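Local structure of 11R-lipoxygenase (Gersemia fruticosa, 3VF1) at residues H392-C396 with H397-E401; V567-C571 with S572-A576; Q462-Y465 with R466-F470. The protein probably inserts molecular oxygen into polyunsaturated fatty acids as a calcium-dependent, non-heme iron lipoxygenase. One frame throughout, in Å; residues are numbered along the deposited sequence.

Contact 1. Residues H392-C396 with H397-E401; sequences HLLRC and HLMME. With FE2 (Fe (II) ion), chain E.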
loop_
_atom_site.group_PDB
_atom_site.type_symbol
_atom_site.label_atom_id
_atom_site.label_comp_id
_atom_site.label_asym_id
_atom_site.label_seq_id
_atom_site.Cartn_x
_atom_site.Cartn_y
_atom_site.Cartn_z
ATOM N N HIS A 392 5.902 -3.556 -4.834
ATOM C CA HIS A 392 4.950 -2.461 -4.682
ATOM C C HIS A 392 3.560 -2.812 -5.196
ATOM O O HIS A 392 2.633 -2.986 -4.410
ATOM C CB HIS A 392 5.457 -1.199 -5.380
ATOM C CG HIS A 392 4.517 -0.039 -5.279
ATOM N ND1 HIS A 392 4.144 0.716 -6.370
ATOM C CD2 HIS A 392 3.866 0.492 -4.216
ATOM C CE1 HIS A 392 3.309 1.664 -5.985
ATOM N NE2 HIS A 392 3.123 1.550 -4.681
ATOM N N LEU A 393 3.411 -2.920 -6.510
ATOM C CA LEU A 393 2.090 -3.107 -7.106
ATOM C C LEU A 393 1.419 -4.411 -6.673
ATOM O O LEU A 393 0.321 -4.390 -6.123
ATOM C CB LEU A 393 2.172 -3.023 -8.632
ATOM C CG LEU A 393 2.471 -1.620 -9.170
ATOM C CD1 LEU A 393 2.637 -1.636 -10.684
ATOM C CD2 LEU A 393 1.375 -0.644 -8.768
ATOM N N LEU A 394 2.070 -5.543 -6.911
ATOM C CA LEU A 394 1.463 -6.830 -6.585
ATOM C C LEU A 394 1.273 -7.025 -5.083
ATOM O O LEU A 394 0.149 -7.184 -4.606
ATOM C CB LEU A 394 2.298 -7.987 -7.137
ATOM C CG LEU A 394 1.779 -9.371 -6.733
ATOM C CD1 LEU A 394 0.355 -9.578 -7.232
ATOM C CD2 LEU A 394 2.692 -10.475 -7.245
ATOM N N ARG A 395 2.374 -7.008 -4.340
ATOM C CA ARG A 395 2.357 -7.434 -2.945
ATOM C C ARG A 395 1.712 -6.427 -1.990
ATOM O O ARG A 395 1.453 -6.754 -0.832
ATOM C CB ARG A 395 3.776 -7.781 -2.483
ATOM C CG ARG A 395 4.308 -9.071 -3.087
ATOM C CD ARG A 395 5.670 -9.449 -2.523
ATOM N NE ARG A 395 5.624 -9.715 -1.087
ATOM C CZ ARG A 395 5.227 -10.864 -0.543
ATOM N NH1 ARG A 395 4.823 -11.871 -1.307
ATOM N NH2 ARG A 395 5.227 -11.005 0.775
ATOM N N CYS A 396 1.453 -5.213 -2.464
ATOM C CA CYS A 396 0.733 -4.228 -1.658
ATOM C C CYS A 396 -0.627 -3.900 -2.268
ATOM O O CYS A 396 -1.666 -4.200 -1.679
ATOM C CB CYS A 396 1.547 -2.940 -1.489
ATOM S SG CYS A 396 2.995 -3.086 -0.415
ATOM N N HIS A 397 -0.616 -3.286 -3.445
ATOM C CA HIS A 397 -1.851 -2.835 -4.077
ATOM C C HIS A 397 -2.808 -3.990 -4.381
ATOM O O HIS A 397 -3.926 -4.024 -3.866
ATOM C CB HIS A 397 -1.545 -2.052 -5.359
ATOM C CG HIS A 397 -1.069 -0.653 -5.115
ATOM N ND1 HIS A 397 -1.813 0.455 -5.458
ATOM C CD2 HIS A 397 0.073 -0.183 -4.559
ATOM C CE1 HIS A 397 -1.149 1.549 -5.127
ATOM N NE2 HIS A 397 -0.002 1.189 -4.579
ATOM N N LEU A 398 -2.373 -4.932 -5.211
ATOM C CA LEU A 398 -3.261 -5.983 -5.702
ATOM C C LEU A 398 -3.601 -7.040 -4.648
ATOM O O LEU A 398 -4.732 -7.519 -4.595
ATOM C CB LEU A 398 -2.656 -6.651 -6.940
ATOM C CG LEU A 398 -2.384 -5.714 -8.121
ATOM C CD1 LEU A 398 -1.917 -6.500 -9.336
ATOM C CD2 LEU A 398 -3.616 -4.887 -8.463
ATOM N N MET A 399 -2.635 -7.401 -3.812
ATOM C CA MET A 399 -2.853 -8.444 -2.809
ATOM C C MET A 399 -3.772 -7.987 -1.676
ATOM O O MET A 399 -4.360 -8.814 -0.978
ATOM C CB MET A 399 -1.517 -8.925 -2.235
ATOM C CG MET A 399 -0.765 -9.894 -3.141
ATOM S SD MET A 399 -1.573 -11.504 -3.277
ATOM C CE MET A 399 -1.278 -12.186 -1.646
ATOM N N MET A 400 -3.903 -6.679 -1.492
ATOM C CA MET A 400 -4.729 -6.148 -0.410
ATOM C C MET A 400 -6.142 -5.786 -0.862
ATOM O O MET A 400 -7.044 -5.666 -0.036
ATOM C CB MET A 400 -4.067 -4.917 0.217
ATOM C CG MET A 400 -2.846 -5.223 1.071
ATOM S SD MET A 400 -3.201 -6.350 2.430
ATOM C CE MET A 400 -2.546 -7.885 1.784
ATOM N N GLU A 401 -6.341 -5.613 -2.165
ATOM C CA GLU A 401 -7.639 -5.184 -2.677
ATOM C C GLU A 401 -8.768 -6.156 -2.313
ATOM O O GLU A 401 -9.861 -5.726 -1.942
ATOM C CB GLU A 401 -7.588 -4.988 -4.193
ATOM C CG GLU A 401 -8.860 -4.389 -4.773
ATOM C CD GLU A 401 -8.804 -4.238 -6.279
ATOM O OE1 GLU A 401 -7.701 -4.369 -6.855
ATOM O OE2 GLU A 401 -9.866 -3.990 -6.889
HETATM FE FE FE2 E . 1.329 2.790 -4.012
HETATM O O HOH W 1 1.815 4.500 -5.544
#

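Contact 2. Residues V567-C571 with S572-A576; sequences VVFTC and SCQHA. With FE2 (Fe (II) ion), chain E.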
loop_
_atom_site.group_PDB
_atom_site.type_symbol
_atom_site.label_atom_id
_atom_site.label_comp_id
_atom_site.label_asym_id
_atom_site.label_seq_id
_atom_site.Cartn_x
_atom_site.Cartn_y
_atom_site.Cartn_z
ATOM N N VAL A 567 -3.144 -7.399 7.255
ATOM C CA VAL A 567 -3.835 -6.436 6.406
ATOM C C VAL A 567 -3.516 -5.001 6.816
ATOM O O VAL A 567 -3.156 -4.173 5.980
ATOM C CB VAL A 567 -5.362 -6.643 6.447
ATOM C CG1 VAL A 567 -6.070 -5.561 5.642
ATOM C CG2 VAL A 567 -5.725 -8.019 5.920
ATOM N N VAL A 568 -3.655 -4.709 8.105
ATOM C CA VAL A 568 -3.422 -3.360 8.609
ATOM C C VAL A 568 -1.971 -2.940 8.392
ATOM O O VAL A 568 -1.690 -1.794 8.033
ATOM C CB VAL A 568 -3.760 -3.255 10.112
ATOM C CG1 VAL A 568 -3.349 -1.893 10.661
ATOM C CG2 VAL A 568 -5.241 -3.497 10.342
ATOM N N PHE A 569 -1.049 -3.872 8.608
ATOM C CA PHE A 569 0.373 -3.587 8.463
ATOM C C PHE A 569 0.748 -3.331 7.007
ATOM O O PHE A 569 1.523 -2.426 6.711
ATOM C CB PHE A 569 1.207 -4.744 9.010
ATOM C CG PHE A 569 2.684 -4.564 8.823
ATOM C CD1 PHE A 569 3.442 -3.905 9.778
ATOM C CD2 PHE A 569 3.316 -5.049 7.691
ATOM C CE1 PHE A 569 4.800 -3.735 9.608
ATOM C CE2 PHE A 569 4.679 -4.881 7.515
ATOM C CZ PHE A 569 5.421 -4.225 8.475
ATOM N N THR A 570 0.194 -4.130 6.101
ATOM C CA THR A 570 0.527 -4.029 4.684
ATOM C C THR A 570 -0.081 -2.781 4.047
ATOM O O THR A 570 0.544 -2.140 3.199
ATOM C CB THR A 570 0.055 -5.271 3.903
ATOM O OG1 THR A 570 0.743 -6.430 4.384
ATOM C CG2 THR A 570 0.329 -5.110 2.414
ATOM N N CYS A 571 -1.300 -2.440 4.451
ATOM C CA CYS A 571 -1.993 -1.288 3.886
ATOM C C CYS A 571 -1.391 0.029 4.371
ATOM O O CYS A 571 -1.510 1.057 3.701
ATOM C CB CYS A 571 -3.480 -1.330 4.238
ATOM S SG CYS A 571 -4.402 -2.669 3.451
ATOM N N SER A 572 -0.747 -0.000 5.534
ATOM C CA SER A 572 -0.174 1.211 6.111
ATOM C C SER A 572 1.351 1.243 6.013
ATOM O O SER A 572 1.909 1.992 5.210
ATOM C CB SER A 572 -0.616 1.372 7.571
ATOM O OG SER A 572 -0.210 0.271 8.365
ATOM N N CYS A 573 2.016 0.426 6.823
ATOM C CA CYS A 573 3.471 0.486 6.955
ATOM C C CYS A 573 4.209 -0.001 5.708
ATOM O O CYS A 573 5.002 0.739 5.124
ATOM C CB CYS A 573 3.920 -0.324 8.172
ATOM S SG CYS A 573 3.321 0.326 9.739
ATOM N N GLN A 574 3.954 -1.241 5.305
ATOM C CA GLN A 574 4.671 -1.831 4.182
ATOM C C GLN A 574 4.572 -0.944 2.948
ATOM O O GLN A 574 5.583 -0.631 2.322
ATOM C CB GLN A 574 4.132 -3.225 3.862
ATOM C CG GLN A 574 4.928 -3.964 2.793
ATOM C CD GLN A 574 6.356 -4.269 3.218
ATOM O OE1 GLN A 574 6.768 -3.950 4.333
ATOM N NE2 GLN A 574 7.117 -4.891 2.327
ATOM N N HIS A 575 3.356 -0.538 2.598
ATOM C CA HIS A 575 3.161 0.314 1.432
ATOM C C HIS A 575 3.960 1.603 1.566
ATOM O O HIS A 575 4.575 2.062 0.609
ATOM C CB HIS A 575 1.685 0.646 1.226
ATOM C CG HIS A 575 1.438 1.569 0.076
ATOM N ND1 HIS A 575 1.150 2.907 0.244
ATOM C CD2 HIS A 575 1.458 1.354 -1.261
ATOM C CE1 HIS A 575 0.991 3.472 -0.939
ATOM N NE2 HIS A 575 1.172 2.552 -1.870
ATOM N N ALA A 576 3.950 2.184 2.760
ATOM C CA ALA A 576 4.661 3.432 3.002
ATOM C C ALA A 576 6.158 3.256 2.784
ATOM O O ALA A 576 6.816 4.115 2.197
ATOM C CB ALA A 576 4.393 3.933 4.416
HETATM FE FE FE2 E . 1.329 2.790 -4.012
HETATM O O HOH W 1 1.815 4.500 -5.544
#

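Contact 3. Residues Q462-Y465 with R466-F470; sequences QKHY and RSVTF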
loop_
_atom_site.group_PDB
_atom_site.type_symbol
_atom_site.label_atom_id
_atom_site.label_comp_id
_atom_site.label_asym_id
_atom_site.label_seq_id
_atom_site.Cartn_x
_atom_site.Cartn_y
_atom_site.Cartn_z
ATOM N N GLN A 462 2.410 -12.088 -12.461
ATOM C CA GLN A 462 1.768 -13.391 -12.552
ATOM C C GLN A 462 2.714 -14.492 -12.099
ATOM O O GLN A 462 2.295 -15.469 -11.479
ATOM C CB GLN A 462 1.313 -13.657 -13.985
ATOM C CG GLN A 462 0.203 -12.735 -14.459
ATOM C CD GLN A 462 -0.153 -12.951 -15.915
ATOM O OE1 GLN A 462 0.725 -13.133 -16.759
ATOM N NE2 GLN A 462 -1.447 -12.937 -16.217
ATOM N N LYS A 463 3.995 -14.330 -12.411
ATOM C CA LYS A 463 4.988 -15.342 -12.079
ATOM C C LYS A 463 5.210 -15.427 -10.573
ATOM O O LYS A 463 5.401 -16.515 -10.029
ATOM C CB LYS A 463 6.309 -15.049 -12.791
ATOM C CG LYS A 463 7.321 -16.177 -12.687
ATOM C CD LYS A 463 8.548 -15.910 -13.542
ATOM C CE LYS A 463 9.535 -17.064 -13.467
ATOM N NZ LYS A 463 10.773 -16.795 -14.245
ATOM N N HIS A 464 5.181 -14.281 -9.898
ATOM C CA HIS A 464 5.340 -14.257 -8.451
ATOM C C HIS A 464 4.085 -14.770 -7.756
ATOM O O HIS A 464 4.169 -15.485 -6.757
ATOM C CB HIS A 464 5.654 -12.844 -7.951
ATOM C CG HIS A 464 5.866 -12.767 -6.470
ATOM N ND1 HIS A 464 7.080 -13.039 -5.877
ATOM C CD2 HIS A 464 5.014 -12.470 -5.461
ATOM C CE1 HIS A 464 6.969 -12.903 -4.568
ATOM N NE2 HIS A 464 5.725 -12.558 -4.289
ATOM N N TYR A 465 2.924 -14.401 -8.287
ATOM C CA TYR A 465 1.656 -14.788 -7.682
ATOM C C TYR A 465 1.481 -16.302 -7.681
ATOM O O TYR A 465 1.038 -16.880 -6.694
ATOM C CB TYR A 465 0.482 -14.133 -8.412
ATOM C CG TYR A 465 -0.853 -14.426 -7.766
ATOM C CD1 TYR A 465 -1.275 -13.723 -6.645
ATOM C CD2 TYR A 465 -1.689 -15.412 -8.271
ATOM C CE1 TYR A 465 -2.490 -13.992 -6.048
ATOM C CE2 TYR A 465 -2.907 -15.687 -7.681
ATOM C CZ TYR A 465 -3.301 -14.974 -6.571
ATOM O OH TYR A 465 -4.513 -15.244 -5.980
ATOM N N ARG A 466 1.834 -16.943 -8.789
ATOM C CA ARG A 466 1.702 -18.392 -8.905
ATOM C C ARG A 466 2.343 -19.135 -7.736
ATOM O O ARG A 466 1.931 -20.246 -7.408
ATOM C CB ARG A 466 2.312 -18.888 -10.219
ATOM C CG ARG A 466 1.411 -18.709 -11.428
ATOM C CD ARG A 466 1.864 -19.573 -12.594
ATOM N NE ARG A 466 3.134 -19.131 -13.165
ATOM C CZ ARG A 466 3.255 -18.177 -14.086
ATOM N NH1 ARG A 466 2.181 -17.543 -14.544
ATOM N NH2 ARG A 466 4.454 -17.851 -14.547
ATOM N N SER A 467 3.344 -18.524 -7.108
ATOM C CA SER A 467 4.089 -19.185 -6.041
ATOM C C SER A 467 3.896 -18.538 -4.671
ATOM O O SER A 467 4.412 -19.037 -3.670
ATOM C CB SER A 467 5.582 -19.199 -6.380
ATOM O OG SER A 467 5.843 -19.989 -7.527
ATOM N N VAL A 468 3.156 -17.437 -4.616
ATOM C CA VAL A 468 3.024 -16.693 -3.368
ATOM C C VAL A 468 2.039 -17.347 -2.406
ATOM O O VAL A 468 1.022 -17.902 -2.820
ATOM C CB VAL A 468 2.574 -15.235 -3.615
ATOM C CG1 VAL A 468 1.092 -15.176 -3.972
ATOM C CG2 VAL A 468 2.852 -14.384 -2.387
ATOM N N THR A 469 2.364 -17.291 -1.119
ATOM C CA THR A 469 1.427 -17.662 -0.067
ATOM C C THR A 469 1.490 -16.595 1.018
ATOM O O THR A 469 2.364 -15.731 0.994
ATOM C CB THR A 469 1.755 -19.035 0.553
ATOM O OG1 THR A 469 2.801 -18.892 1.522
ATOM C CG2 THR A 469 2.180 -20.028 -0.519
ATOM N N PHE A 470 0.567 -16.656 1.970
ATOM C CA PHE A 470 0.514 -15.654 3.028
ATOM C C PHE A 470 1.586 -15.865 4.097
ATOM O O PHE A 470 1.740 -15.039 4.998
ATOM C CB PHE A 470 -0.878 -15.616 3.665
ATOM C CG PHE A 470 -1.782 -14.577 3.068
ATOM C CD1 PHE A 470 -2.482 -14.833 1.900
ATOM C CD2 PHE A 470 -1.924 -13.339 3.671
ATOM C CE1 PHE A 470 -3.311 -13.872 1.345
ATOM C CE2 PHE A 470 -2.750 -12.375 3.122
ATOM C CZ PHE A 470 -3.445 -12.643 1.958
#

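Contact 1. Residues H392-C396 with H397-E401
From H392 to E401 the chain is one run of helix 369-410, but the turn around L393 and L394 is wider than an alpha turn: L398 N bonds to L393 O at 2.9 Å and M399 N to L394 O, both i+5 to i pairs. This pi-type turn matters because it sets H392 and H397, five residues apart, on the same side of the helix, where NE2 of each ring binds the iron(II) ion, at 2.3 Å for H392 and 2.2 Å for H397. A pair of histidines on a pi-type turn of a long core helix is a hallmark of the lipoxygenase fold; here H575, N579 and the terminal carboxylate of I698 complete the protein ligands, and a water binds as well. The two imidazoles meet as an offset edge-to-face pair, planes 79° apart, with H397 CD2 over the face of H392. The H392 ring is swung to the iron side by a first torsion that sets CG anti to the backbone N (chi1 179°). L393 lays CD2 over one face of the H397 ring, 4.4 Å from H397 CG, a nonpolar group that competes for no polar atom of the ligand. Away from the iron, L394 CD1 packs against L398 CB at 4.2 Å and M399 CG at 4.3 Å; the flexible M399 chain, bent at chi2 and chi3, runs on to Y465 of helix 456-465.

Contact 2. Residues V567-C571 with S572-A576
V568 turns its carbonyl to S572, whose OG donates a 2.6 Å hydrogen bond to V568 O; S572 N adds a weak bond to the same oxygen. The serine can do this because OG sits between its backbone N and carbonyl carbon (chi1 60°), folding the hydroxyl back onto the helix so that a small polar group is satisfied in a buried place. F569 comes next: its ring takes C573 CB over one face, a CH-pi contact 4.1 Å from CB to the ring centroid, while C573 SG lies obliquely to the ring. F569 CE2 also passes 3.9 Å from Q574 OE1, an amide oxygen bonded to Y492. With an alanine here in place of F569, C573 CB would probably lose the ring face it packs on, and W500, which meets this ring edge-to-face, its aromatic partner. The backbone of F569 accepts Q574 N at 3.0 Å, and T570 O accepts H575 N at 3.3 Å; these i+5 bonds mark the widened turn that leads to H575. T570 packs its CA against Q574 CB, and H575 extends NE2 to the iron at 2.2 Å. Helix 557-579 is packed by three helices: V568, F569 and C573 touch 491-514, T570, C571 and Q574 touch 369-410, and V568 also touches 416-425.

Contact 3. Residues Q462-Y465 with R466-F470
Helix 456-465 gives way here to a loop through a type I beta turn running from Y465 to V468. R466 N still makes a helical bond to Q462 O at 3.1 Å, but the spacing then tightens to the i+3 of the turn: S467 N bonds to H464 O at 3.2 Å and V468 N to Y465 O at 3.0 Å. R466 folds back along the helix. Bent at chi3 (-69°), its side chain brings one guanidinium face over Q462 O and K463 CA, with NH2 3.6 Å from K463 CA and NH1 4.0 Å from Q462 CB. The long, flat-ended arginine can lie against the backbone in this way while NH1 forms a salt bridge with D176. K463 NZ, at the end of an extended chain and bonded to I313 O, lies 6.4 Å from R466 NH2, and the two like charges are not in contact. This helix end is part of the lipoxygenase domain and leads towards helix 475-481, with V468 as the residue that turns inward. Its two methyl branches split between two rings: CG1 packs obliquely on Y465 CD1 at 3.9 Å, and CG2 lies 3.9 Å from H464 NE2. The beta-branched valine thus fills the corner between the aromatic side chains. At the far end of its ring the Y465 hydroxyl bonds to P540 O, while K548 makes a cation-pi contact with the ring itself.

Overall arrangement
Helix 369-410 is the common element: contact 1 lies on it, with contact 2 packed to one flank and contact 3 to another. Contacts 1 and 2, centres about 10 Å apart, share the iron and its water; H397 NE2 and H575 NE2 stand 3.3 Å apart as ligands of one metal. Farther from the iron, M400 CG meets T570 CG2 at 3.4 Å where the two helices pack. Contact 3 joins contact 1 through a probable hydrogen bond between R395 NH1 and H464 NE2, 3.2 Å long, and through L394 on H464. It does not touch contact 2, the nearest atoms being about 6 Å apart, and the H464 side chain remains about 11 Å from that of H392.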